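Local coordinates for NAD nucleotidase (Haemophilus influenzae, PDB 3ZTV), which breaks down periplasmic NAD to adenosine and nicotinamide riboside, acting as a zinc-binding pyrophosphatase and 5'-nucleotidase, at residues 19-22 with 23-27; 188-192 with 193-197; 210-213 with 214-218; 511-514 with 515-519. All coordinates share one frame; numbering follows the deposited sequence.

Contact 1: 19-22 with 23-27; sequences NDHH and SYLEP. With ZN (zinc ion), chain C.
H21 and Y24 meet through the backbone hydrogen bond of a type I' beta turn. Y24 N reaches H21 O at 2.9 Å with an N-H...O angle of 158°. H22 and S23, the two corner residues, both take positive phi. The chain then bends again at Y24, the centre of an inverse gamma turn, where the bond from L25 N to S23 O is weak.

Van der Waals contacts fill in the turn. The Y24 ring presents its edge to the carbonyl oxygens of H21 and H22, with CD1 3.2 Å from H22 O. On the imidazole of H21, CD2 is 3.4 Å from S23 N, and L25 CD1 lies at the ring edge.

Metal bonds form the third group. D20 and H22 belong to the D-x-H signature of calcineurin-like phosphoesterases, in the loop that leaves strand 11-18. One of the two zinc ions is bound by D20 OD1 at 2.0 Å and by H22 NE2 at 2.1 Å. A water and D70, which also ligates the second zinc, complete the ligands seen. The H22 side chain leaves with CG anti to the carbonyl carbon (chi1 -79°), which carries NE2 away from residues 23-27 to the metal.

Second-shell hydrogen bonds fix these groups: T73 O takes H22 ND1, and D226 N meets D20 OD2. D86 meets both H21 NE2 and S23 OG, while H67 pairs with H21 ND1.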
loop_
_atom_site.group_PDB
_atom_site.type_symbol
_atom_site.label_atom_id
_atom_site.label_comp_id
_atom_site.label_asym_id
_atom_site.label_seq_id
_atom_site.Cartn_x
_atom_site.Cartn_y
_atom_site.Cartn_z
ATOM N N ASN A 19 6.026 -18.254 -19.927
ATOM C CA ASN A 19 6.267 -16.899 -19.435
ATOM C C ASN A 19 7.598 -16.405 -19.968
ATOM O O ASN A 19 8.493 -17.201 -20.264
ATOM C CB ASN A 19 6.308 -16.867 -17.904
ATOM C CG ASN A 19 7.408 -17.752 -17.341
ATOM O OD1 ASN A 19 8.519 -17.289 -17.028
ATOM N ND2 ASN A 19 7.114 -19.033 -17.218
ATOM N N ASP A 20 7.726 -15.087 -20.111
ATOM C CA ASP A 20 9.028 -14.466 -20.357
ATOM C C ASP A 20 9.703 -14.994 -21.625
ATOM O O ASP A 20 10.910 -15.278 -21.654
ATOM C CB ASP A 20 9.947 -14.635 -19.144
ATOM C CG ASP A 20 9.448 -13.868 -17.932
ATOM O OD1 ASP A 20 9.756 -12.655 -17.803
ATOM O OD2 ASP A 20 8.733 -14.466 -17.102
ATOM N N HIS A 21 8.929 -15.138 -22.686
ATOM C CA HIS A 21 9.557 -15.568 -23.935
ATOM C C HIS A 21 10.470 -14.504 -24.567
ATOM O O HIS A 21 11.386 -14.858 -25.310
ATOM C CB HIS A 21 8.567 -16.228 -24.931
ATOM C CG HIS A 21 7.850 -15.290 -25.856
ATOM N ND1 HIS A 21 6.587 -14.796 -25.588
ATOM C CD2 HIS A 21 8.176 -14.840 -27.094
ATOM C CE1 HIS A 21 6.190 -14.045 -26.601
ATOM N NE2 HIS A 21 7.131 -14.065 -27.530
ATOM N N HIS A 22 10.252 -13.236 -24.229
ATOM C CA HIS A 22 11.196 -12.164 -24.593
ATOM C C HIS A 22 11.586 -12.183 -26.080
ATOM O O HIS A 22 12.761 -12.056 -26.432
ATOM C CB HIS A 22 12.440 -12.242 -23.711
ATOM C CG HIS A 22 12.246 -11.672 -22.336
ATOM N ND1 HIS A 22 12.235 -10.319 -22.076
ATOM C CD2 HIS A 22 12.101 -12.282 -21.133
ATOM C CE1 HIS A 22 12.056 -10.116 -20.781
ATOM N NE2 HIS A 22 11.993 -11.296 -20.181
ATOM N N SER A 23 10.593 -12.391 -26.934
ATOM C CA SER A 23 10.799 -12.343 -28.378
ATOM C C SER A 23 11.719 -13.433 -28.924
ATOM O O SER A 23 12.246 -13.298 -30.040
ATOM C CB SER A 23 11.267 -10.944 -28.820
ATOM O OG SER A 23 10.304 -9.960 -28.481
ATOM N N TYR A 24 11.896 -14.520 -28.163
ATOM C CA TYR A 24 12.676 -15.667 -28.640
ATOM C C TYR A 24 11.801 -16.547 -29.525
ATOM O O TYR A 24 11.257 -17.572 -29.079
ATOM C CB TYR A 24 13.261 -16.479 -27.478
ATOM C CG TYR A 24 14.547 -15.905 -26.945
ATOM C CD1 TYR A 24 14.559 -14.721 -26.216
ATOM C CD2 TYR A 24 15.762 -16.539 -27.185
ATOM C CE1 TYR A 24 15.742 -14.187 -25.732
ATOM C CE2 TYR A 24 16.953 -16.014 -26.707
ATOM C CZ TYR A 24 16.933 -14.838 -25.978
ATOM O OH TYR A 24 18.122 -14.331 -25.507
ATOM N N LEU A 25 11.662 -16.156 -30.784
ATOM C CA LEU A 25 10.845 -16.936 -31.705
ATOM C C LEU A 25 11.556 -18.199 -32.180
ATOM O O LEU A 25 10.913 -19.208 -32.475
ATOM C CB LEU A 25 10.426 -16.093 -32.913
ATOM C CG LEU A 25 9.093 -15.349 -32.780
ATOM C CD1 LEU A 25 9.042 -14.476 -31.535
ATOM C CD2 LEU A 25 8.810 -14.527 -34.030
ATOM N N GLU A 26 12.882 -18.144 -32.254
ATOM C CA GLU A 26 13.676 -19.285 -32.697
ATOM C C GLU A 26 14.237 -20.005 -31.481
ATOM O O GLU A 26 14.274 -19.441 -30.395
ATOM C CB GLU A 26 14.830 -18.816 -33.595
ATOM C CG GLU A 26 14.401 -18.190 -34.919
ATOM C CD GLU A 26 15.579 -17.897 -35.838
ATOM O OE1 GLU A 26 16.396 -18.814 -36.077
ATOM O OE2 GLU A 26 15.694 -16.756 -36.326
ATOM N N PRO A 27 14.691 -21.254 -31.669
ATOM C CA PRO A 27 15.388 -21.979 -30.602
ATOM C C PRO A 27 16.675 -21.257 -30.203
ATOM O O PRO A 27 17.146 -20.378 -30.943
ATOM C CB PRO A 27 15.723 -23.332 -31.255
ATOM C CG PRO A 27 14.723 -23.474 -32.355
ATOM C CD PRO A 27 14.553 -22.075 -32.887
HETATM ZN ZN ZN C . 11.355 -11.515 -18.179
HETATM O O HOH W 1 11.512 -10.376 -16.465
#

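Contact 2: 188-192 with 193-197; sequences NALKQ and QGINK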
loop_
_atom_site.group_PDB
_atom_site.type_symbol
_atom_site.label_atom_id
_atom_site.label_comp_id
_atom_site.label_asym_id
_atom_site.label_seq_id
_atom_site.Cartn_x
_atom_site.Cartn_y
_atom_site.Cartn_z
ATOM N N ASN A 188 -11.055 -11.137 -2.556
ATOM C CA ASN A 188 -12.107 -10.970 -1.549
ATOM C C ASN A 188 -13.426 -10.564 -2.178
ATOM O O ASN A 188 -14.493 -11.040 -1.775
ATOM C CB ASN A 188 -11.684 -9.962 -0.478
ATOM C CG ASN A 188 -12.662 -9.917 0.691
ATOM O OD1 ASN A 188 -12.878 -10.929 1.365
ATOM N ND2 ASN A 188 -13.247 -8.737 0.948
ATOM N N ALA A 189 -13.352 -9.693 -3.177
ATOM C CA ALA A 189 -14.548 -9.230 -3.872
ATOM C C ALA A 189 -15.235 -10.331 -4.669
ATOM O O ALA A 189 -16.458 -10.334 -4.818
ATOM C CB ALA A 189 -14.214 -8.055 -4.777
ATOM N N LEU A 190 -14.445 -11.265 -5.189
ATOM C CA LEU A 190 -14.998 -12.343 -6.003
ATOM C C LEU A 190 -15.789 -13.375 -5.190
ATOM O O LEU A 190 -16.643 -14.073 -5.735
ATOM C CB LEU A 190 -13.887 -13.026 -6.805
ATOM C CG LEU A 190 -13.333 -12.174 -7.946
ATOM C CD1 LEU A 190 -11.961 -12.662 -8.379
ATOM C CD2 LEU A 190 -14.296 -12.138 -9.130
ATOM N N LYS A 191 -15.534 -13.456 -3.887
ATOM C CA LYS A 191 -16.177 -14.462 -3.038
ATOM C C LYS A 191 -17.707 -14.458 -3.087
ATOM O O LYS A 191 -18.325 -15.502 -3.288
ATOM C CB LYS A 191 -15.716 -14.321 -1.586
ATOM C CG LYS A 191 -14.248 -14.613 -1.361
ATOM C CD LYS A 191 -13.848 -14.287 0.076
ATOM C CE LYS A 191 -14.785 -14.945 1.074
ATOM N NZ LYS A 191 -14.478 -14.545 2.477
ATOM N N GLN A 192 -18.314 -13.289 -2.890
ATOM C CA GLN A 192 -19.775 -13.190 -2.788
ATOM C C GLN A 192 -20.480 -13.450 -4.113
ATOM O O GLN A 192 -21.709 -13.509 -4.169
ATOM C CB GLN A 192 -20.200 -11.831 -2.225
ATOM C CG GLN A 192 -19.897 -10.668 -3.133
ATOM C CD GLN A 192 -19.937 -9.345 -2.393
ATOM O OE1 GLN A 192 -19.054 -9.046 -1.592
ATOM N NE2 GLN A 192 -20.967 -8.545 -2.659
ATOM N N GLN A 193 -19.702 -13.618 -5.175
ATOM C CA GLN A 193 -20.263 -13.975 -6.471
ATOM C C GLN A 193 -20.359 -15.491 -6.625
ATOM O O GLN A 193 -20.697 -15.991 -7.699
ATOM C CB GLN A 193 -19.442 -13.356 -7.597
ATOM C CG GLN A 193 -19.363 -11.842 -7.495
ATOM C CD GLN A 193 -18.411 -11.234 -8.493
ATOM O OE1 GLN A 193 -18.467 -11.531 -9.690
ATOM N NE2 GLN A 193 -17.519 -10.378 -8.008
ATOM N N GLY A 194 -20.090 -16.204 -5.538
ATOM C CA GLY A 194 -20.174 -17.655 -5.527
ATOM C C GLY A 194 -18.962 -18.300 -6.172
ATOM O O GLY A 194 -19.069 -19.349 -6.809
ATOM N N ILE A 195 -17.804 -17.671 -6.010
ATOM C CA ILE A 195 -16.568 -18.167 -6.613
ATOM C C ILE A 195 -15.608 -18.607 -5.524
ATOM O O ILE A 195 -15.276 -17.834 -4.627
ATOM C CB ILE A 195 -15.911 -17.087 -7.470
ATOM C CG1 ILE A 195 -16.835 -16.743 -8.632
ATOM C CG2 ILE A 195 -14.541 -17.546 -7.953
ATOM C CD1 ILE A 195 -16.398 -15.561 -9.444
ATOM N N ASN A 196 -15.170 -19.861 -5.595
ATOM C CA ASN A 196 -14.220 -20.379 -4.623
ATOM C C ASN A 196 -13.005 -21.018 -5.293
ATOM O O ASN A 196 -12.237 -21.722 -4.645
ATOM C CB ASN A 196 -14.901 -21.359 -3.651
ATOM C CG ASN A 196 -15.505 -22.569 -4.352
ATOM O OD1 ASN A 196 -15.071 -22.970 -5.432
ATOM N ND2 ASN A 196 -16.516 -23.167 -3.727
ATOM N N LYS A 197 -12.835 -20.739 -6.585
ATOM C CA LYS A 197 -11.705 -21.229 -7.359
ATOM C C LYS A 197 -11.122 -20.021 -8.081
ATOM O O LYS A 197 -11.782 -19.413 -8.939
ATOM C CB LYS A 197 -12.173 -22.289 -8.349
ATOM C CG LYS A 197 -12.706 -23.536 -7.658
ATOM C CD LYS A 197 -13.300 -24.514 -8.661
ATOM C CE LYS A 197 -14.695 -24.115 -9.088
ATOM N NZ LYS A 197 -15.657 -24.296 -7.964
HETATM O O HOH W 2 -17.542 -18.336 -2.380
#
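The carboxamide of Q193 is turned back along the end of helix 179-191, where its NE2 makes a weak hydrogen bond to A189 O at 3.4 Å while lying 3.8 Å from L190 CD2. This is the C-terminal end of a helix leading into a strand of the calcineurin-like phosphoesterase domain. Q193 N bonds to L190 O and G194 N to K191 O. Both bonds span three residues rather than the four of an alpha helix, so the helix tightens as it ends and the chain swings toward strand 198-203. G194, at phi 78°, makes the change of direction.

Beyond the glycine, I195 returns to the helix. Its CD1 packs 4.0 Å from L190 CD2, the two side chains crossing at a slant, and its CB is 3.6 Å from L190 O. Strands 143-148 and 151-159 complete this apolar patch through I145, A154 and I156. The outer side of the turn borders the second subunit, where Q192 NE2 is hydrogen-bonded to Y143 O of that chain. K191 O, besides accepting from G194 N, accepts a hydrogen bond from a water at 3.1 Å, and the same water donates a weak bond to I195 O.

Contact 3: 210-213 with 214-218; sequences IEIA and QKVND
In the last turn of helix 206-215, Q214 N bonds to I210 O and I212 O accepts both V216 N, at 2.9 Å, and K215 N, the doubled acceptor marking the tightening of the helix before V216 leaves helical phi/psi.

On the outer face E211 and K215, one turn apart, form a salt bridge. K215 NZ is 2.8 Å from E211 OE2, which receives it on its anti lone pair, the one facing away from OE1. E211 swings CG anti to its own nitrogen (chi1 -169°), and both chains run extended, so K215 CD also rests 3.6 Å from E211 CG. The other carboxylate oxygen, OE1, has a salt-bridge partner of its own in K208, leaving the carboxylate shared between two lysines. Q214 lies alongside I210, with its CG 3.5 Å from I210 O.

The buried face is apolar: I212 and V216 point the same way, with I212 CG2 3.9 Å from V216 CB. The helix is the crossover of a beta-alpha-beta unit between strands 198-203 and 221-224; I212 and V216 face I180 and Q184 of helix 179-191, while A213 packs on V259 and V261 of strand 258-263.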
loop_
_atom_site.group_PDB
_atom_site.type_symbol
_atom_site.label_atom_id
_atom_site.label_comp_id
_atom_site.label_asym_id
_atom_site.label_seq_id
_atom_site.Cartn_x
_atom_site.Cartn_y
_atom_site.Cartn_z
ATOM N N ILE A 210 5.379 -15.961 -3.917
ATOM C CA ILE A 210 5.498 -16.807 -2.726
ATOM C C ILE A 210 4.988 -16.057 -1.488
ATOM O O ILE A 210 4.304 -16.640 -0.634
ATOM C CB ILE A 210 6.957 -17.290 -2.567
ATOM C CG1 ILE A 210 7.268 -18.309 -3.665
ATOM C CG2 ILE A 210 7.180 -17.902 -1.186
ATOM C CD1 ILE A 210 8.754 -18.606 -3.849
ATOM N N GLU A 211 5.304 -14.771 -1.383
ATOM C CA GLU A 211 4.756 -13.952 -0.312
ATOM C C GLU A 211 3.223 -13.885 -0.378
ATOM O O GLU A 211 2.539 -14.023 0.647
ATOM C CB GLU A 211 5.360 -12.544 -0.355
ATOM C CG GLU A 211 5.064 -11.686 0.862
ATOM C CD GLU A 211 5.641 -10.285 0.760
ATOM O OE1 GLU A 211 6.078 -9.887 -0.341
ATOM O OE2 GLU A 211 5.649 -9.575 1.787
ATOM N N ILE A 212 2.674 -13.664 -1.569
ATOM C CA ILE A 212 1.231 -13.639 -1.740
ATOM C C ILE A 212 0.596 -14.961 -1.286
ATOM O O ILE A 212 -0.421 -14.964 -0.565
ATOM C CB ILE A 212 0.852 -13.302 -3.205
ATOM C CG1 ILE A 212 1.218 -11.850 -3.533
ATOM C CG2 ILE A 212 -0.619 -13.561 -3.467
ATOM C CD1 ILE A 212 1.089 -11.482 -5.017
ATOM N N ALA A 213 1.204 -16.078 -1.685
ATOM C CA ALA A 213 0.685 -17.394 -1.308
ATOM C C ALA A 213 0.559 -17.540 0.206
ATOM O O ALA A 213 -0.388 -18.149 0.700
ATOM C CB ALA A 213 1.563 -18.494 -1.872
ATOM N N GLN A 214 1.499 -16.951 0.944
ATOM C CA GLN A 214 1.539 -17.118 2.399
ATOM C C GLN A 214 0.778 -16.046 3.166
ATOM O O GLN A 214 0.463 -16.236 4.347
ATOM C CB GLN A 214 2.985 -17.172 2.877
ATOM C CG GLN A 214 3.734 -18.388 2.363
ATOM C CD GLN A 214 5.198 -18.353 2.725
ATOM O OE1 GLN A 214 5.993 -17.690 2.061
ATOM N NE2 GLN A 214 5.566 -19.063 3.784
ATOM N N LYS A 215 0.466 -14.936 2.504
ATOM C CA LYS A 215 -0.130 -13.779 3.177
ATOM C C LYS A 215 -1.539 -13.435 2.727
ATOM O O LYS A 215 -2.212 -12.629 3.365
ATOM C CB LYS A 215 0.763 -12.545 3.020
ATOM C CG LYS A 215 2.087 -12.649 3.748
ATOM C CD LYS A 215 2.873 -11.350 3.702
ATOM C CE LYS A 215 4.145 -11.458 4.533
ATOM N NZ LYS A 215 4.978 -10.224 4.447
ATOM N N VAL A 216 -1.989 -14.026 1.628
ATOM C CA VAL A 216 -3.262 -13.669 1.017
ATOM C C VAL A 216 -4.157 -14.905 0.941
ATOM O O VAL A 216 -3.691 -15.985 0.574
ATOM C CB VAL A 216 -3.038 -13.083 -0.406
ATOM C CG1 VAL A 216 -4.347 -12.906 -1.154
ATOM C CG2 VAL A 216 -2.262 -11.765 -0.335
ATOM N N ASN A 217 -5.428 -14.733 1.296
ATOM C CA ASN A 217 -6.405 -15.820 1.239
ATOM C C ASN A 217 -7.166 -15.905 -0.086
ATOM O O ASN A 217 -7.232 -14.938 -0.856
ATOM C CB ASN A 217 -7.422 -15.696 2.391
ATOM C CG ASN A 217 -6.776 -15.792 3.756
ATOM O OD1 ASN A 217 -7.034 -14.967 4.649
ATOM N ND2 ASN A 217 -5.927 -16.783 3.925
ATOM N N ASP A 218 -7.735 -17.079 -0.344
ATOM C CA ASP A 218 -8.721 -17.291 -1.400
ATOM C C ASP A 218 -8.143 -17.434 -2.813
ATOM O O ASP A 218 -8.895 -17.501 -3.788
ATOM C CB ASP A 218 -9.812 -16.212 -1.341
ATOM C CG ASP A 218 -10.496 -16.154 0.013
ATOM O OD1 ASP A 218 -10.906 -17.217 0.525
ATOM O OD2 ASP A 218 -10.591 -15.044 0.564
#

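Contact 4: 511-514 with 515-519; sequences VGTN and AYVAG. With ADN (adenosine), chain D.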
loop_
_atom_site.group_PDB
_atom_site.type_symbol
_atom_site.label_atom_id
_atom_site.label_comp_id
_atom_site.label_asym_id
_atom_site.label_seq_id
_atom_site.Cartn_x
_atom_site.Cartn_y
_atom_site.Cartn_z
ATOM N N VAL A 511 24.180 1.380 -9.616
ATOM C CA VAL A 511 25.288 1.138 -10.525
ATOM C C VAL A 511 24.918 0.050 -11.525
ATOM O O VAL A 511 24.446 -1.026 -11.136
ATOM C CB VAL A 511 26.538 0.702 -9.738
ATOM C CG1 VAL A 511 27.658 0.287 -10.680
ATOM C CG2 VAL A 511 26.989 1.824 -8.788
ATOM N N GLY A 512 25.117 0.334 -12.809
ATOM C CA GLY A 512 24.881 -0.660 -13.845
ATOM C C GLY A 512 26.177 -1.193 -14.421
ATOM O O GLY A 512 27.151 -0.452 -14.591
ATOM N N THR A 513 26.199 -2.483 -14.736
ATOM C CA THR A 513 27.362 -3.096 -15.369
ATOM C C THR A 513 26.865 -4.264 -16.227
ATOM O O THR A 513 25.658 -4.473 -16.323
ATOM C CB THR A 513 28.396 -3.520 -14.318
ATOM O OG1 THR A 513 29.623 -3.872 -14.960
ATOM C CG2 THR A 513 27.894 -4.697 -13.507
ATOM N N ASN A 514 27.764 -5.002 -16.870
ATOM C CA ASN A 514 27.315 -6.151 -17.646
ATOM C C ASN A 514 27.259 -7.396 -16.756
ATOM O O ASN A 514 27.924 -7.464 -15.726
ATOM C CB ASN A 514 28.164 -6.375 -18.909
ATOM C CG ASN A 514 29.574 -6.801 -18.596
ATOM O OD1 ASN A 514 29.796 -7.860 -18.015
ATOM N ND2 ASN A 514 30.544 -5.980 -18.993
ATOM N N ALA A 515 26.462 -8.378 -17.169
ATOM C CA ALA A 515 26.228 -9.574 -16.369
ATOM C C ALA A 515 27.497 -10.382 -16.102
ATOM O O ALA A 515 27.610 -11.038 -15.069
ATOM C CB ALA A 515 25.178 -10.441 -17.040
ATOM N N TYR A 516 28.442 -10.330 -17.036
ATOM C CA TYR A 516 29.704 -11.054 -16.908
ATOM C C TYR A 516 30.519 -10.567 -15.708
ATOM O O TYR A 516 30.825 -11.338 -14.807
ATOM C CB TYR A 516 30.486 -10.937 -18.225
ATOM C CG TYR A 516 31.905 -11.476 -18.248
ATOM C CD1 TYR A 516 32.164 -12.832 -18.434
ATOM C CD2 TYR A 516 32.989 -10.614 -18.137
ATOM C CE1 TYR A 516 33.471 -13.307 -18.480
ATOM C CE2 TYR A 516 34.286 -11.078 -18.181
ATOM C CZ TYR A 516 34.526 -12.422 -18.351
ATOM O OH TYR A 516 35.828 -12.874 -18.394
ATOM N N VAL A 517 30.860 -9.283 -15.669
ATOM C CA VAL A 517 31.612 -8.789 -14.510
ATOM C C VAL A 517 30.766 -8.660 -13.234
ATOM O O VAL A 517 31.305 -8.648 -12.125
ATOM C CB VAL A 517 32.365 -7.471 -14.795
ATOM C CG1 VAL A 517 33.365 -7.671 -15.930
ATOM C CG2 VAL A 517 31.400 -6.350 -15.115
ATOM N N ALA A 518 29.447 -8.592 -13.377
ATOM C CA ALA A 518 28.574 -8.525 -12.202
ATOM C C ALA A 518 28.743 -9.748 -11.293
ATOM O O ALA A 518 28.541 -9.665 -10.084
ATOM C CB ALA A 518 27.129 -8.380 -12.624
ATOM N N GLY A 519 29.120 -10.882 -11.880
ATOM C CA GLY A 519 29.327 -12.100 -11.116
ATOM C C GLY A 519 30.748 -12.238 -10.593
ATOM O O GLY A 519 31.095 -13.238 -9.968
HETATM O "O5'" ADN D . 39.633 -12.975 -23.936
HETATM C "C5'" ADN D . 39.151 -12.972 -22.591
HETATM C "C4'" ADN D . 38.738 -11.553 -22.221
HETATM O "O4'" ADN D . 37.586 -11.163 -22.974
HETATM C "C3'" ADN D . 38.353 -11.408 -20.762
HETATM O "O3'" ADN D . 39.484 -11.061 -19.958
HETATM C "C2'" ADN D . 37.326 -10.291 -20.787
HETATM O "O2'" ADN D . 37.959 -9.010 -20.685
HETATM C "C1'" ADN D . 36.692 -10.402 -22.160
HETATM N N9 ADN D . 35.402 -11.117 -22.048
HETATM C C8 ADN D . 35.185 -12.442 -22.170
HETATM N N7 ADN D . 33.865 -12.732 -22.007
HETATM C C5 ADN D . 33.218 -11.569 -21.768
HETATM C C6 ADN D . 31.828 -11.130 -21.512
HETATM N N6 ADN D . 30.797 -12.005 -21.458
HETATM N N1 ADN D . 31.610 -9.814 -21.326
HETATM C C2 ADN D . 32.603 -8.907 -21.371
HETATM N N3 ADN D . 33.884 -9.230 -21.598
HETATM C C4 ADN D . 34.241 -10.517 -21.806
#
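Y516, whose CB lies 3.2 Å from N514 OD1, lays one face of its ring against the adenine of bound adenosine. The base atom C5 sits over the ring centre, 3.5 Å above its plane, and Y516 CG comes within 3.3 Å of ADN C6. With CG anti to the nitrogen of Y516 (chi1 173°), the ring is thrown away from residues 511-514 and into the pocket.

One shell out, N514 holds the short, weakly bonded helix at about 515-518 that carries this ring. It is the N-cap: V517 N donates to N514 OD1 at 2.9 Å, nearly straight at 164°, and A518 N donates to N514 O at 3.0 Å. T513 lies against the same turn, its CG2 3.9 Å from A518 CB.

Further out, the cap itself is held. N514 ND2 is hydrogen-bonded to Q407 and to N408, whose own ND2 is hydrogen-bonded to the adenosine, so cap and ligand share a neighbour; T513 OG1 pairs with I406 O. Strand 508-514 runs between strands 404-408 and 435-442 in the C-terminal domain's mixed sheet, and the helix at its end leans on strand 435-442 through A515 on T435 and A518 on Y437.

Overall arrangement
The four contacts follow in series along the chain; none nests or crosses. Contact 1 closes the loop from strand 11-18 toward strand 28-34 at the zinc site. Contact 2 ends helix 179-191 and turns the chain into strand 198-203; contact 3 ends the next helix, 206-215, before strand 221-224. The end of helix 179-191 touches the loop after helix 206-215, with K191 CD 3.4 Å from D218 OD2, so successive connections of one sheet pack together. Contact 4 lies in the C-terminal domain, where a strand passes into the helix bearing the adenosine-binding ring. Its nearest atoms are about 12 Å from those of contact 1: metal-binding and nucleoside-binding turns come from separate domains.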